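Putative pore-forming toxin (Bacteroides vulgatus ATCC 8482, PDB 3KOG) is of unproven function but is a putative pore-forming toxin rich in beta structure. Local coordinates at residues A[22-27]-A[31-36]; A[115-120]-A[223-228]; A[150-155]-A[206-211]; A[171-174]-A[180-183]; A[60-65]-A[88-93]. One frame throughout, in Å; residues are numbered along the deposited sequence.

Contact 1. Residues A[22-27]-A[31-36]; sequences TPVVID and GTDVTQ
Val25 and Thr35 meet through a nearly straight hydrogen bond, Val25 N to Thr35 OG1, 2.7 Å and 170° at the hydrogen. That hydroxyl is relayed onward, donating to Asp33 OD1 at 2.6 Å. The backbone N of Thr35 reaches the same Asp33 OD1 at 3.0 Å, closing an Asx turn; two bonds thus grip this one oxygen of a side chain whose CG stands opposite its own backbone N (chi1 -178°).

Backbone bonds knit the hairpin: Val34 N to Val25 O at 2.8 Å and Asp27 N to Thr32 O at 2.9 Å. Asp27 O takes two donors, Gly31 N at 2.8 Å and Thr32 N at a longer 3.3 Å, which makes a G1 beta bulge at the turn. Next to it, Ile26 and Asp33 form an antiparallel non-hydrogen-bonded pair.

Apolar contact lies on both faces. Val25 CG1 meets Val34 CG2 at 3.8 Å, their side chains about perpendicular, with Asp27 CB beside Val34 CG1; from the other face Ile26 CD1 lies over the backbone of Asp33.

Strand 18-27 pairs in parallel with strand 85-94 along its other edge, while the Val25, Asp27 and Val34 side chains pack on Ala64 and Tyr66 of strand 58-66.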
# COMPACT_ATOMS: atom_id res chain seq x y z
N THR A 22 2.15 -5.24 -3.42
CA THR A 22 2.01 -6.69 -3.42
C THR A 22 0.74 -7.12 -4.15
O THR A 22 -0.37 -7.02 -3.63
CB THR A 22 2.02 -7.26 -1.98
OG1 THR A 22 3.25 -6.88 -1.31
CG2 THR A 22 1.90 -8.78 -1.99
N PRO A 23 0.89 -7.65 -5.38
CA PRO A 23 -0.26 -8.15 -6.13
C PRO A 23 -0.76 -9.47 -5.54
O PRO A 23 0.04 -10.30 -5.09
CB PRO A 23 0.30 -8.39 -7.56
CG PRO A 23 1.66 -7.89 -7.55
CD PRO A 23 2.13 -7.67 -6.18
N VAL A 24 -2.08 -9.59 -5.49
CA VAL A 24 -2.80 -10.79 -5.13
C VAL A 24 -3.73 -11.10 -6.33
O VAL A 24 -4.56 -10.23 -6.69
CB VAL A 24 -3.65 -10.57 -3.89
CG1 VAL A 24 -4.44 -11.86 -3.54
CG2 VAL A 24 -2.80 -10.06 -2.69
N VAL A 25 -3.57 -12.27 -6.98
CA VAL A 25 -4.34 -12.60 -8.21
C VAL A 25 -5.41 -13.63 -7.83
O VAL A 25 -5.09 -14.73 -7.31
CB VAL A 25 -3.46 -13.17 -9.35
CG1 VAL A 25 -4.29 -13.39 -10.65
CG2 VAL A 25 -2.24 -12.24 -9.62
N ILE A 26 -6.66 -13.28 -8.12
CA ILE A 26 -7.81 -14.12 -7.79
C ILE A 26 -8.49 -14.63 -9.04
O ILE A 26 -8.89 -13.86 -9.93
CB ILE A 26 -8.87 -13.37 -6.94
CG1 ILE A 26 -8.25 -12.83 -5.66
CG2 ILE A 26 -10.15 -14.25 -6.65
CD1 ILE A 26 -7.57 -13.89 -4.72
N ASP A 27 -8.64 -15.95 -9.11
CA ASP A 27 -9.38 -16.54 -10.16
C ASP A 27 -10.86 -16.52 -9.72
O ASP A 27 -11.24 -17.25 -8.83
CB ASP A 27 -8.90 -17.96 -10.35
CG ASP A 27 -9.69 -18.72 -11.37
OD1 ASP A 27 -10.61 -18.19 -12.03
OD2 ASP A 27 -9.36 -19.89 -11.52
N GLY A 31 -12.84 -18.51 -6.97
CA GLY A 31 -12.52 -17.81 -5.75
C GLY A 31 -11.15 -18.10 -5.17
O GLY A 31 -10.92 -17.84 -4.01
N THR A 32 -10.23 -18.58 -5.99
CA THR A 32 -8.96 -19.13 -5.56
C THR A 32 -7.86 -18.06 -5.73
O THR A 32 -7.84 -17.41 -6.75
CB THR A 32 -8.62 -20.35 -6.43
OG1 THR A 32 -9.54 -21.43 -6.19
CG2 THR A 32 -7.17 -20.86 -6.19
N ASP A 33 -6.98 -17.91 -4.75
CA ASP A 33 -5.77 -17.08 -4.90
C ASP A 33 -4.77 -17.87 -5.75
O ASP A 33 -4.20 -18.89 -5.30
CB ASP A 33 -5.22 -16.76 -3.51
CG ASP A 33 -3.97 -15.87 -3.54
OD1 ASP A 33 -3.26 -15.84 -4.54
OD2 ASP A 33 -3.68 -15.20 -2.53
N VAL A 34 -4.54 -17.42 -6.98
CA VAL A 34 -3.66 -18.12 -7.94
C VAL A 34 -2.37 -17.35 -8.18
O VAL A 34 -1.62 -17.65 -9.15
CB VAL A 34 -4.38 -18.42 -9.26
CG1 VAL A 34 -5.61 -19.36 -8.98
CG2 VAL A 34 -4.82 -17.13 -10.04
N THR A 35 -2.06 -16.44 -7.26
CA THR A 35 -0.96 -15.50 -7.41
C THR A 35 0.34 -16.27 -7.73
O THR A 35 1.08 -15.87 -8.64
CB THR A 35 -0.69 -14.68 -6.16
OG1 THR A 35 -1.88 -13.96 -5.75
CG2 THR A 35 0.53 -13.71 -6.41
N GLN A 36 0.61 -17.34 -6.99
CA GLN A 36 1.87 -18.09 -7.17
C GLN A 36 1.97 -18.89 -8.45
O GLN A 36 3.07 -19.32 -8.83
CB GLN A 36 2.20 -18.98 -5.95
CG GLN A 36 2.93 -18.22 -4.91
CD GLN A 36 3.65 -19.08 -3.90
OE1 GLN A 36 4.51 -19.87 -4.23
NE2 GLN A 36 3.12 -19.09 -2.71

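Contact 2. Residues A[115-120]-A[223-228]; sequences SGFKNN and KNEQIP
Asn120 ND2 is held by two acceptors, Leu176 O and Tyr124 O, and OD1 of the same amide bonds to Ser122 OG; the backbone O of this residue touches the other segment, 4.0 Å from Ile227 CD1. The side-chain bonds tie the end of strand 98-120 to the turns beside it. The fold here is antiparallel sheet, but the two segments are not direct partners: strands 98-120 and 207-225 flank strand 179-198, each pairing with it through the backbone, and the present contact is made largely by side chains.

Ile227 makes the contact at one end. Its CG1 stands beside the backbone N (chi1 -60°) and the chain runs on extended, carrying CD1 to the carbonyl O of Asn120 and the CB of Asn119. Asn119 comes at it obliquely: OD1 is 3.8 Å from Ile227 CG1, and Asn119 CB is 4.1 Å from Ile227 CD1. The contact is purely van der Waals.

At the other end Phe117 and Glu225 approach above the middle strand, with both CB atoms directed at the opposite segment. The guanidinium of Arg180 makes a cation-pi contact with the Phe117 ring, so a positive charge lies close to this meeting of ring and carboxylate. Gln226 curls over the next residue, NE2 bonding Ile227 O at 3.2 Å from above the carbonyl plane and also His232 O. Phe117 CE1 stops 4.0 Å from Glu225 OE1, with the ring and carboxylate planes 37° apart.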
# COMPACT_ATOMS: atom_id res chain seq x y z
N SER A 115 5.32 8.30 18.46
CA SER A 115 6.13 8.01 19.62
C SER A 115 6.53 9.31 20.37
O SER A 115 6.35 10.45 19.85
CB SER A 115 7.38 7.28 19.19
OG SER A 115 8.23 8.14 18.46
N GLY A 116 7.07 9.15 21.57
CA GLY A 116 7.80 10.22 22.24
C GLY A 116 9.11 10.43 21.49
O GLY A 116 9.43 9.70 20.53
N PHE A 117 9.88 11.43 21.94
CA PHE A 117 11.11 11.89 21.24
C PHE A 117 12.37 11.45 21.95
O PHE A 117 12.49 11.62 23.16
CB PHE A 117 11.19 13.43 21.21
CG PHE A 117 9.99 14.12 20.61
CD1 PHE A 117 9.84 14.23 19.24
CD2 PHE A 117 9.04 14.72 21.43
CE1 PHE A 117 8.73 14.89 18.68
CE2 PHE A 117 7.92 15.38 20.88
CZ PHE A 117 7.78 15.47 19.50
N LYS A 118 13.32 10.93 21.19
CA LYS A 118 14.68 10.69 21.65
C LYS A 118 15.48 11.85 21.11
O LYS A 118 15.53 12.06 19.88
CB LYS A 118 15.25 9.40 21.05
CG LYS A 118 15.26 8.20 21.98
CD LYS A 118 15.42 6.90 21.17
N ASN A 119 16.10 12.62 22.00
CA ASN A 119 17.00 13.64 21.54
C ASN A 119 18.35 13.01 21.35
O ASN A 119 18.84 12.35 22.27
CB ASN A 119 17.11 14.80 22.52
CG ASN A 119 15.95 15.77 22.45
OD1 ASN A 119 15.23 15.87 21.45
ND2 ASN A 119 15.78 16.52 23.50
N ASN A 120 18.97 13.23 20.20
CA ASN A 120 20.37 12.91 19.99
C ASN A 120 21.19 14.19 19.84
O ASN A 120 21.37 14.71 18.74
CB ASN A 120 20.51 12.05 18.75
CG ASN A 120 21.92 11.60 18.50
OD1 ASN A 120 22.79 11.73 19.38
ND2 ASN A 120 22.15 11.04 17.31
N LYS A 223 11.12 10.63 11.88
CA LYS A 223 11.29 12.08 11.82
C LYS A 223 12.56 12.46 12.57
O LYS A 223 12.79 11.97 13.69
CB LYS A 223 10.11 12.72 12.54
CG LYS A 223 8.78 12.50 11.83
CD LYS A 223 8.70 13.26 10.50
CE LYS A 223 7.23 13.33 9.98
NZ LYS A 223 7.21 13.59 8.51
N ASN A 224 13.39 13.28 11.92
CA ASN A 224 14.60 13.83 12.53
C ASN A 224 14.44 15.34 12.46
O ASN A 224 14.53 15.91 11.39
CB ASN A 224 15.86 13.36 11.84
CG ASN A 224 16.27 11.94 12.27
OD1 ASN A 224 16.84 11.73 13.33
ND2 ASN A 224 15.96 10.97 11.43
N GLU A 225 14.15 15.95 13.59
CA GLU A 225 13.76 17.36 13.67
C GLU A 225 14.73 18.18 14.49
O GLU A 225 15.53 17.65 15.26
CB GLU A 225 12.41 17.44 14.35
CG GLU A 225 11.34 16.78 13.53
CD GLU A 225 10.02 16.78 14.25
OE1 GLU A 225 10.01 16.97 15.50
OE2 GLU A 225 9.00 16.58 13.52
N GLN A 226 14.60 19.51 14.37
CA GLN A 226 15.41 20.41 15.14
C GLN A 226 15.13 20.23 16.63
O GLN A 226 13.96 20.21 17.04
CB GLN A 226 15.13 21.86 14.75
CG GLN A 226 15.95 22.89 15.51
CD GLN A 226 17.44 22.83 15.18
OE1 GLN A 226 17.83 22.72 14.01
NE2 GLN A 226 18.26 22.94 16.22
N ILE A 227 16.20 20.10 17.41
CA ILE A 227 16.13 20.18 18.88
C ILE A 227 16.07 21.66 19.27
O ILE A 227 17.06 22.41 19.09
CB ILE A 227 17.33 19.55 19.57
CG1 ILE A 227 17.46 18.07 19.22
CG2 ILE A 227 17.23 19.73 21.09
CD1 ILE A 227 18.69 17.44 19.81
N PRO A 228 14.92 22.10 19.80
CA PRO A 228 14.78 23.55 19.98
C PRO A 228 15.82 24.07 20.94
O PRO A 228 16.02 23.51 22.00
CB PRO A 228 13.34 23.72 20.49
CG PRO A 228 12.64 22.46 19.99
CD PRO A 228 13.68 21.40 20.18

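Contact 3. Residues A[150-155]-A[206-211]; sequences SEIKNI and NPVASF
Ile152 holds CG1 beside its backbone N (chi1 -71°) and continues nearly extended to CD1 (chi2 168°), which sends the methyl out from the helix to Val208. On the strand, Val208 has chi1 -61°, leaving CG2 between its backbone N and carbonyl carbon and facing that methyl. The arrangement is a short helix, 150-158, packed on the start of strand 207-225 where the strand carries a classic beta bulge: Val208 and Ala209 both face Ile196 of strand 179-198. Although they are consecutive, the CB atoms of both are directed at the helix, an effect of the bulge, which interrupts the usual alternation of side chains.

All the contact is apolar. Ile152 CD1 meets Val208 CG2 at 3.8 Å, the two side chains slanting across each other. The nearest CA atoms, those of Ile152 and Ala209, are 8.1 Å apart, so side chains alone bridge the space.

Phe98 of strand 98-120 touches Ile152, Ile155 and Val208, and Tyr145 touches Ile152 and Ala209, extending the apolar cluster around the helix. The second branch of Ile152 makes a looser touch, with CG2 lying 4.5 Å from Ala209 CB.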
# COMPACT_ATOMS: atom_id res chain seq x y z
N SER A 150 -22.31 -17.03 -9.18
CA SER A 150 -21.21 -17.28 -8.24
C SER A 150 -19.93 -16.53 -8.65
O SER A 150 -19.14 -16.14 -7.81
CB SER A 150 -20.96 -18.79 -8.08
OG SER A 150 -20.55 -19.42 -9.31
N GLU A 151 -19.71 -16.36 -9.94
CA GLU A 151 -18.50 -15.69 -10.45
C GLU A 151 -18.51 -14.21 -9.99
O GLU A 151 -17.50 -13.70 -9.47
CB GLU A 151 -18.46 -15.79 -11.98
CG GLU A 151 -17.07 -15.63 -12.55
CD GLU A 151 -16.99 -15.61 -14.04
OE1 GLU A 151 -17.97 -15.93 -14.72
OE2 GLU A 151 -15.90 -15.26 -14.56
N ILE A 152 -19.66 -13.56 -10.14
CA ILE A 152 -19.84 -12.18 -9.70
C ILE A 152 -19.64 -12.12 -8.16
O ILE A 152 -18.89 -11.26 -7.64
CB ILE A 152 -21.18 -11.61 -10.10
CG1 ILE A 152 -21.22 -11.39 -11.62
CG2 ILE A 152 -21.42 -10.30 -9.33
CD1 ILE A 152 -22.64 -11.09 -12.19
N LYS A 153 -20.26 -13.06 -7.46
CA LYS A 153 -20.11 -13.12 -6.00
C LYS A 153 -18.65 -13.32 -5.58
O LYS A 153 -18.19 -12.71 -4.60
CB LYS A 153 -21.02 -14.18 -5.37
CG LYS A 153 -22.52 -13.82 -5.54
CD LYS A 153 -23.49 -14.83 -4.86
CE LYS A 153 -23.44 -16.20 -5.50
NZ LYS A 153 -24.57 -17.13 -5.00
N ASN A 154 -17.91 -14.14 -6.32
CA ASN A 154 -16.50 -14.38 -6.00
C ASN A 154 -15.63 -13.13 -6.13
O ASN A 154 -14.70 -12.88 -5.32
CB ASN A 154 -15.93 -15.51 -6.90
CG ASN A 154 -16.42 -16.90 -6.49
OD1 ASN A 154 -16.88 -17.07 -5.38
ND2 ASN A 154 -16.33 -17.88 -7.39
N ILE A 155 -15.92 -12.37 -7.20
CA ILE A 155 -15.26 -11.10 -7.43
C ILE A 155 -15.47 -10.15 -6.25
O ILE A 155 -14.53 -9.54 -5.71
CB ILE A 155 -15.76 -10.47 -8.77
CG1 ILE A 155 -15.35 -11.32 -9.96
CG2 ILE A 155 -15.12 -9.07 -8.95
CD1 ILE A 155 -15.88 -10.88 -11.37
N ASN A 206 -21.84 -4.32 -20.60
CA ASN A 206 -22.66 -3.77 -19.54
C ASN A 206 -22.01 -3.88 -18.15
O ASN A 206 -21.46 -4.92 -17.83
CB ASN A 206 -24.02 -4.46 -19.47
CG ASN A 206 -24.84 -4.22 -20.72
OD1 ASN A 206 -24.44 -3.44 -21.58
ND2 ASN A 206 -25.98 -4.91 -20.83
N PRO A 207 -22.07 -2.79 -17.35
CA PRO A 207 -21.88 -2.95 -15.91
C PRO A 207 -23.02 -3.81 -15.36
O PRO A 207 -24.17 -3.57 -15.70
CB PRO A 207 -21.92 -1.53 -15.35
CG PRO A 207 -22.50 -0.65 -16.46
CD PRO A 207 -22.43 -1.41 -17.75
N VAL A 208 -22.68 -4.84 -14.60
CA VAL A 208 -23.64 -5.76 -14.02
C VAL A 208 -23.71 -5.68 -12.48
O VAL A 208 -24.53 -6.35 -11.88
CB VAL A 208 -23.36 -7.25 -14.41
CG1 VAL A 208 -23.46 -7.43 -15.86
CG2 VAL A 208 -21.99 -7.75 -13.90
N ALA A 209 -22.84 -4.88 -11.86
CA ALA A 209 -22.89 -4.67 -10.41
C ALA A 209 -21.93 -3.53 -9.99
O ALA A 209 -20.95 -3.23 -10.69
CB ALA A 209 -22.50 -5.97 -9.70
N SER A 210 -22.20 -2.94 -8.82
CA SER A 210 -21.33 -1.92 -8.23
C SER A 210 -21.15 -2.22 -6.74
O SER A 210 -22.08 -2.62 -6.07
CB SER A 210 -21.96 -0.53 -8.38
OG SER A 210 -21.12 0.41 -7.77
N PHE A 211 -19.95 -2.04 -6.25
CA PHE A 211 -19.68 -2.25 -4.82
C PHE A 211 -18.60 -1.29 -4.36
O PHE A 211 -17.81 -0.75 -5.19
CB PHE A 211 -19.33 -3.71 -4.54
CG PHE A 211 -18.04 -4.19 -5.21
CD1 PHE A 211 -18.04 -4.57 -6.52
CD2 PHE A 211 -16.89 -4.28 -4.48
CE1 PHE A 211 -16.89 -5.02 -7.15
CE2 PHE A 211 -15.72 -4.74 -5.08
CZ PHE A 211 -15.74 -5.11 -6.42

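Contact 4. Residues A[171-174]-A[180-183]; sequences NDVQ and RFSV
Phe181 puts the largest area into this contact, and its CB, like that of Val173, is directed at the opposite segment. With CG opposite the backbone N (chi1 175°) and the ring plane about perpendicular to the plane of CA, CB and CG (chi2 87°), the far edge of the ring, CZ and CE1, is what arrives at Val173.

Val173 meets that edge with one methyl. CG1 lies close to the ring plane, 3.6 Å from Phe181 CZ and 3.9 Å from Phe181 CE1, while the two side chains cross at about a right angle. The methyl therefore abuts the rim of the ring and does not lie over its face.

Strands 162-175 and 179-198 follow each other in the chain, yet they do not pair here: the first lies beside strand 126-143, the second between strands 98-120 and 207-225. The mixed sheet curls, and the turn after residue 175 takes the chain from one side of it to the other, with Val173 and Phe181 facing each other between the two. The CA atoms of Gln174 and Phe181 are 9.1 Å apart, too far for backbone pairing. Ile128 of strand 126-143 touches both side chains, packing into the same apolar interior.

Gln174 takes part through its backbone, since its CB points away. Its carbonyl O sits 3.5 Å from Phe181 CE1, approaching the ring obliquely. That oxygen also accepts a hydrogen bond from Asn224 ND2 of strand 207-225, and it lies 3.8 Å from Phe181 CD1.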
# COMPACT_ATOMS: atom_id res chain seq x y z
N ASN A 171 15.06 -2.73 11.87
CA ASN A 171 16.26 -2.55 12.70
C ASN A 171 17.25 -1.52 12.11
O ASN A 171 18.39 -1.41 12.56
CB ASN A 171 16.97 -3.90 12.90
N ASP A 172 16.79 -0.75 11.12
CA ASP A 172 17.64 0.09 10.27
C ASP A 172 17.08 1.54 10.12
O ASP A 172 17.30 2.20 9.12
CB ASP A 172 17.71 -0.56 8.91
CG ASP A 172 16.35 -0.63 8.27
OD1 ASP A 172 15.41 -1.22 8.87
OD2 ASP A 172 16.20 -0.07 7.17
N VAL A 173 16.37 2.01 11.12
CA VAL A 173 15.84 3.36 11.07
C VAL A 173 16.95 4.29 11.54
O VAL A 173 17.66 4.04 12.52
CB VAL A 173 14.58 3.46 11.89
CG1 VAL A 173 14.01 4.91 11.86
CG2 VAL A 173 13.54 2.45 11.38
N GLN A 174 17.13 5.37 10.81
CA GLN A 174 18.25 6.25 11.05
C GLN A 174 17.88 7.36 12.03
O GLN A 174 16.92 8.11 11.79
CB GLN A 174 18.67 6.82 9.72
CG GLN A 174 19.97 7.51 9.67
CD GLN A 174 20.56 7.45 8.27
OE1 GLN A 174 20.35 6.48 7.55
NE2 GLN A 174 21.29 8.48 7.88
N ARG A 180 16.09 15.67 17.06
CA ARG A 180 14.95 15.28 17.87
C ARG A 180 14.23 14.24 17.04
O ARG A 180 13.63 14.55 16.00
CB ARG A 180 14.06 16.50 18.13
CG ARG A 180 12.83 16.23 18.95
CD ARG A 180 12.01 17.50 19.11
NE ARG A 180 11.20 17.42 20.30
CZ ARG A 180 11.66 17.57 21.55
NH1 ARG A 180 12.95 17.81 21.80
NH2 ARG A 180 10.80 17.45 22.56
N PHE A 181 14.34 12.99 17.47
CA PHE A 181 13.87 11.85 16.71
C PHE A 181 12.59 11.28 17.27
O PHE A 181 12.46 11.13 18.49
CB PHE A 181 14.97 10.77 16.68
CG PHE A 181 14.55 9.47 16.01
CD1 PHE A 181 14.68 9.31 14.64
CD2 PHE A 181 13.98 8.44 16.74
CE1 PHE A 181 14.22 8.12 14.01
CE2 PHE A 181 13.57 7.25 16.14
CZ PHE A 181 13.68 7.10 14.76
N SER A 182 11.69 10.88 16.39
CA SER A 182 10.46 10.23 16.72
C SER A 182 9.93 9.47 15.52
O SER A 182 10.45 9.59 14.40
CB SER A 182 9.40 11.24 17.22
OG SER A 182 9.04 12.16 16.20
N VAL A 183 8.88 8.69 15.74
CA VAL A 183 8.30 7.94 14.62
C VAL A 183 6.79 8.17 14.58
O VAL A 183 6.12 8.03 15.57
CB VAL A 183 8.62 6.44 14.74
CG1 VAL A 183 8.04 5.67 13.54
CG2 VAL A 183 10.13 6.23 14.83

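Contact 5. Residues A[60-65]-A[88-93]; sequences ININAK and KEVTII
Ile62 and Ile92 lead a purely apolar contact between two layers of a beta sandwich, an architecture in keeping with the transthyretin-like clan to which this part of the chain belongs. Strand 58-66 is the middle strand of the three-stranded antiparallel sheet; strand 85-94 lies in the larger mixed sheet. The axes of the two short segments come within 7.8 Å of each other, their directions turned by 41°, so the strands face one another without sharing backbone bonds.

The side-chain packing follows the alternation of the strands: Ile62 and Ala64 from one layer, Val90 and Ile92 from the other, all have CB directed at the opposite segment. Ile62 divides its two branches between two partners. Its CD1 goes to Val90 CG1 at 3.7 Å, the side chains slanting across each other, and its CG2 goes to Ile92 CD1 at 3.8 Å, there with the side chains nearly perpendicular. Val90 takes the rarer valine torsion (chi1 59°), which sets CG1 between its backbone N and carbonyl carbon. Both isoleucines have chi2 near 100°, off a staggered position.

Glu89, next to Val90 on the mixed sheet, stays apart from this packing and forms a salt bridge with Arg164. Pro23 of strand 18-27 packs on Ile92, and Ile40 and Phe42 of strand 39-42 on Ile62, extending the core along each sheet. At the far end the smallest side chain completes the row, Ala64 CB lying 4.0 Å from Ile92 CG2.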
# COMPACT_ATOMS: atom_id res chain seq x y z
N ILE A 60 1.00 2.65 -11.09
CA ILE A 60 1.60 1.41 -11.62
C ILE A 60 0.43 0.51 -12.03
O ILE A 60 -0.51 0.37 -11.25
CB ILE A 60 2.40 0.66 -10.52
CG1 ILE A 60 3.47 1.58 -9.88
CG2 ILE A 60 3.02 -0.67 -11.06
CD1 ILE A 60 4.49 2.14 -10.90
N ASN A 61 0.50 -0.10 -13.20
CA ASN A 61 -0.51 -1.02 -13.64
C ASN A 61 0.07 -2.43 -13.48
O ASN A 61 1.20 -2.72 -13.91
CB ASN A 61 -0.92 -0.76 -15.08
CG ASN A 61 -1.75 0.51 -15.25
OD1 ASN A 61 -1.99 1.25 -14.31
ND2 ASN A 61 -2.15 0.78 -16.47
N ILE A 62 -0.70 -3.31 -12.87
CA ILE A 62 -0.27 -4.72 -12.71
C ILE A 62 -1.16 -5.61 -13.56
O ILE A 62 -2.36 -5.52 -13.42
CB ILE A 62 -0.34 -5.16 -11.26
CG1 ILE A 62 0.57 -4.29 -10.39
CG2 ILE A 62 0.23 -6.59 -11.11
CD1 ILE A 62 -0.16 -3.20 -9.66
N ASN A 63 -0.57 -6.42 -14.44
CA ASN A 63 -1.33 -7.34 -15.26
C ASN A 63 -1.04 -8.78 -14.83
O ASN A 63 0.08 -9.08 -14.37
CB ASN A 63 -0.99 -7.16 -16.74
CG ASN A 63 -1.69 -5.95 -17.36
OD1 ASN A 63 -1.33 -4.81 -17.09
ND2 ASN A 63 -2.68 -6.22 -18.21
N ALA A 64 -2.03 -9.64 -14.95
CA ALA A 64 -1.85 -11.06 -14.64
C ALA A 64 -2.49 -11.94 -15.69
O ALA A 64 -3.46 -11.53 -16.31
CB ALA A 64 -2.45 -11.36 -13.27
N LYS A 65 -1.95 -13.14 -15.91
CA LYS A 65 -2.44 -14.09 -16.92
C LYS A 65 -2.39 -15.46 -16.26
O LYS A 65 -1.39 -15.80 -15.61
CB LYS A 65 -1.53 -14.18 -18.18
CG LYS A 65 -1.45 -12.97 -19.08
CD LYS A 65 -0.66 -13.35 -20.40
N LYS A 88 1.23 -1.64 0.12
CA LYS A 88 -0.21 -1.78 -0.19
C LYS A 88 -0.35 -3.05 -1.00
O LYS A 88 0.50 -3.31 -1.88
CB LYS A 88 -0.64 -0.60 -1.09
CG LYS A 88 -2.09 -0.15 -0.95
CD LYS A 88 -2.46 0.92 -2.02
CE LYS A 88 -1.43 2.08 -2.26
NZ LYS A 88 -1.99 3.45 -2.57
N GLU A 89 -1.39 -3.81 -0.74
CA GLU A 89 -1.77 -4.94 -1.58
C GLU A 89 -2.67 -4.48 -2.69
O GLU A 89 -3.41 -3.51 -2.51
CB GLU A 89 -2.54 -6.00 -0.76
CG GLU A 89 -1.66 -6.73 0.17
CD GLU A 89 -2.33 -7.98 0.78
OE1 GLU A 89 -3.57 -8.03 0.83
OE2 GLU A 89 -1.57 -8.89 1.20
N VAL A 90 -2.62 -5.15 -3.85
CA VAL A 90 -3.55 -4.83 -4.91
C VAL A 90 -4.11 -6.12 -5.45
O VAL A 90 -3.36 -7.07 -5.73
CB VAL A 90 -2.90 -4.01 -6.05
CG1 VAL A 90 -1.72 -4.76 -6.67
CG2 VAL A 90 -3.97 -3.56 -7.12
N THR A 91 -5.43 -6.16 -5.56
CA THR A 91 -6.14 -7.34 -6.04
C THR A 91 -6.33 -7.22 -7.57
O THR A 91 -6.80 -6.17 -8.08
CB THR A 91 -7.52 -7.44 -5.37
OG1 THR A 91 -7.35 -7.63 -3.96
CG2 THR A 91 -8.38 -8.61 -5.93
N ILE A 92 -5.94 -8.28 -8.27
CA ILE A 92 -6.19 -8.45 -9.67
C ILE A 92 -7.23 -9.58 -9.83
O ILE A 92 -7.00 -10.74 -9.46
CB ILE A 92 -4.91 -8.76 -10.47
CG1 ILE A 92 -3.86 -7.66 -10.26
CG2 ILE A 92 -5.24 -8.90 -11.92
CD1 ILE A 92 -2.76 -8.13 -9.40
N ILE A 93 -8.36 -9.25 -10.42
CA ILE A 93 -9.43 -10.23 -10.71
C ILE A 93 -9.26 -10.82 -12.10
O ILE A 93 -9.21 -10.10 -13.09
CB ILE A 93 -10.83 -9.51 -10.68
CG1 ILE A 93 -11.08 -8.93 -9.28
CG2 ILE A 93 -12.01 -10.44 -11.16
CD1 ILE A 93 -11.09 -9.92 -8.19

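How the contacts relate
The contacts fall into two groups on opposite sides of the centre of an elongated, mostly beta molecule: contacts 1, 3 and 5 on one side, contacts 2 and 4 on the other. Contacts 2 and 3 are farthest apart, with centres about 50 Å from each other. Contacts 1 and 5 have centres about 9 Å apart and are joined by the parallel pairing of strands 18-27 and 85-94; both lie in the DUF3869 part of the chain. Contact 3 touches both. Contacts 2 and 4, also about 9 Å apart, share the pairing of strands 179-198 and 207-225. Along the chain, contacts 1 and 5 close first; contact 2 then spans contact 3, which spans contact 4. Strand 207-225 runs between contacts 3 and 2, linking both groups.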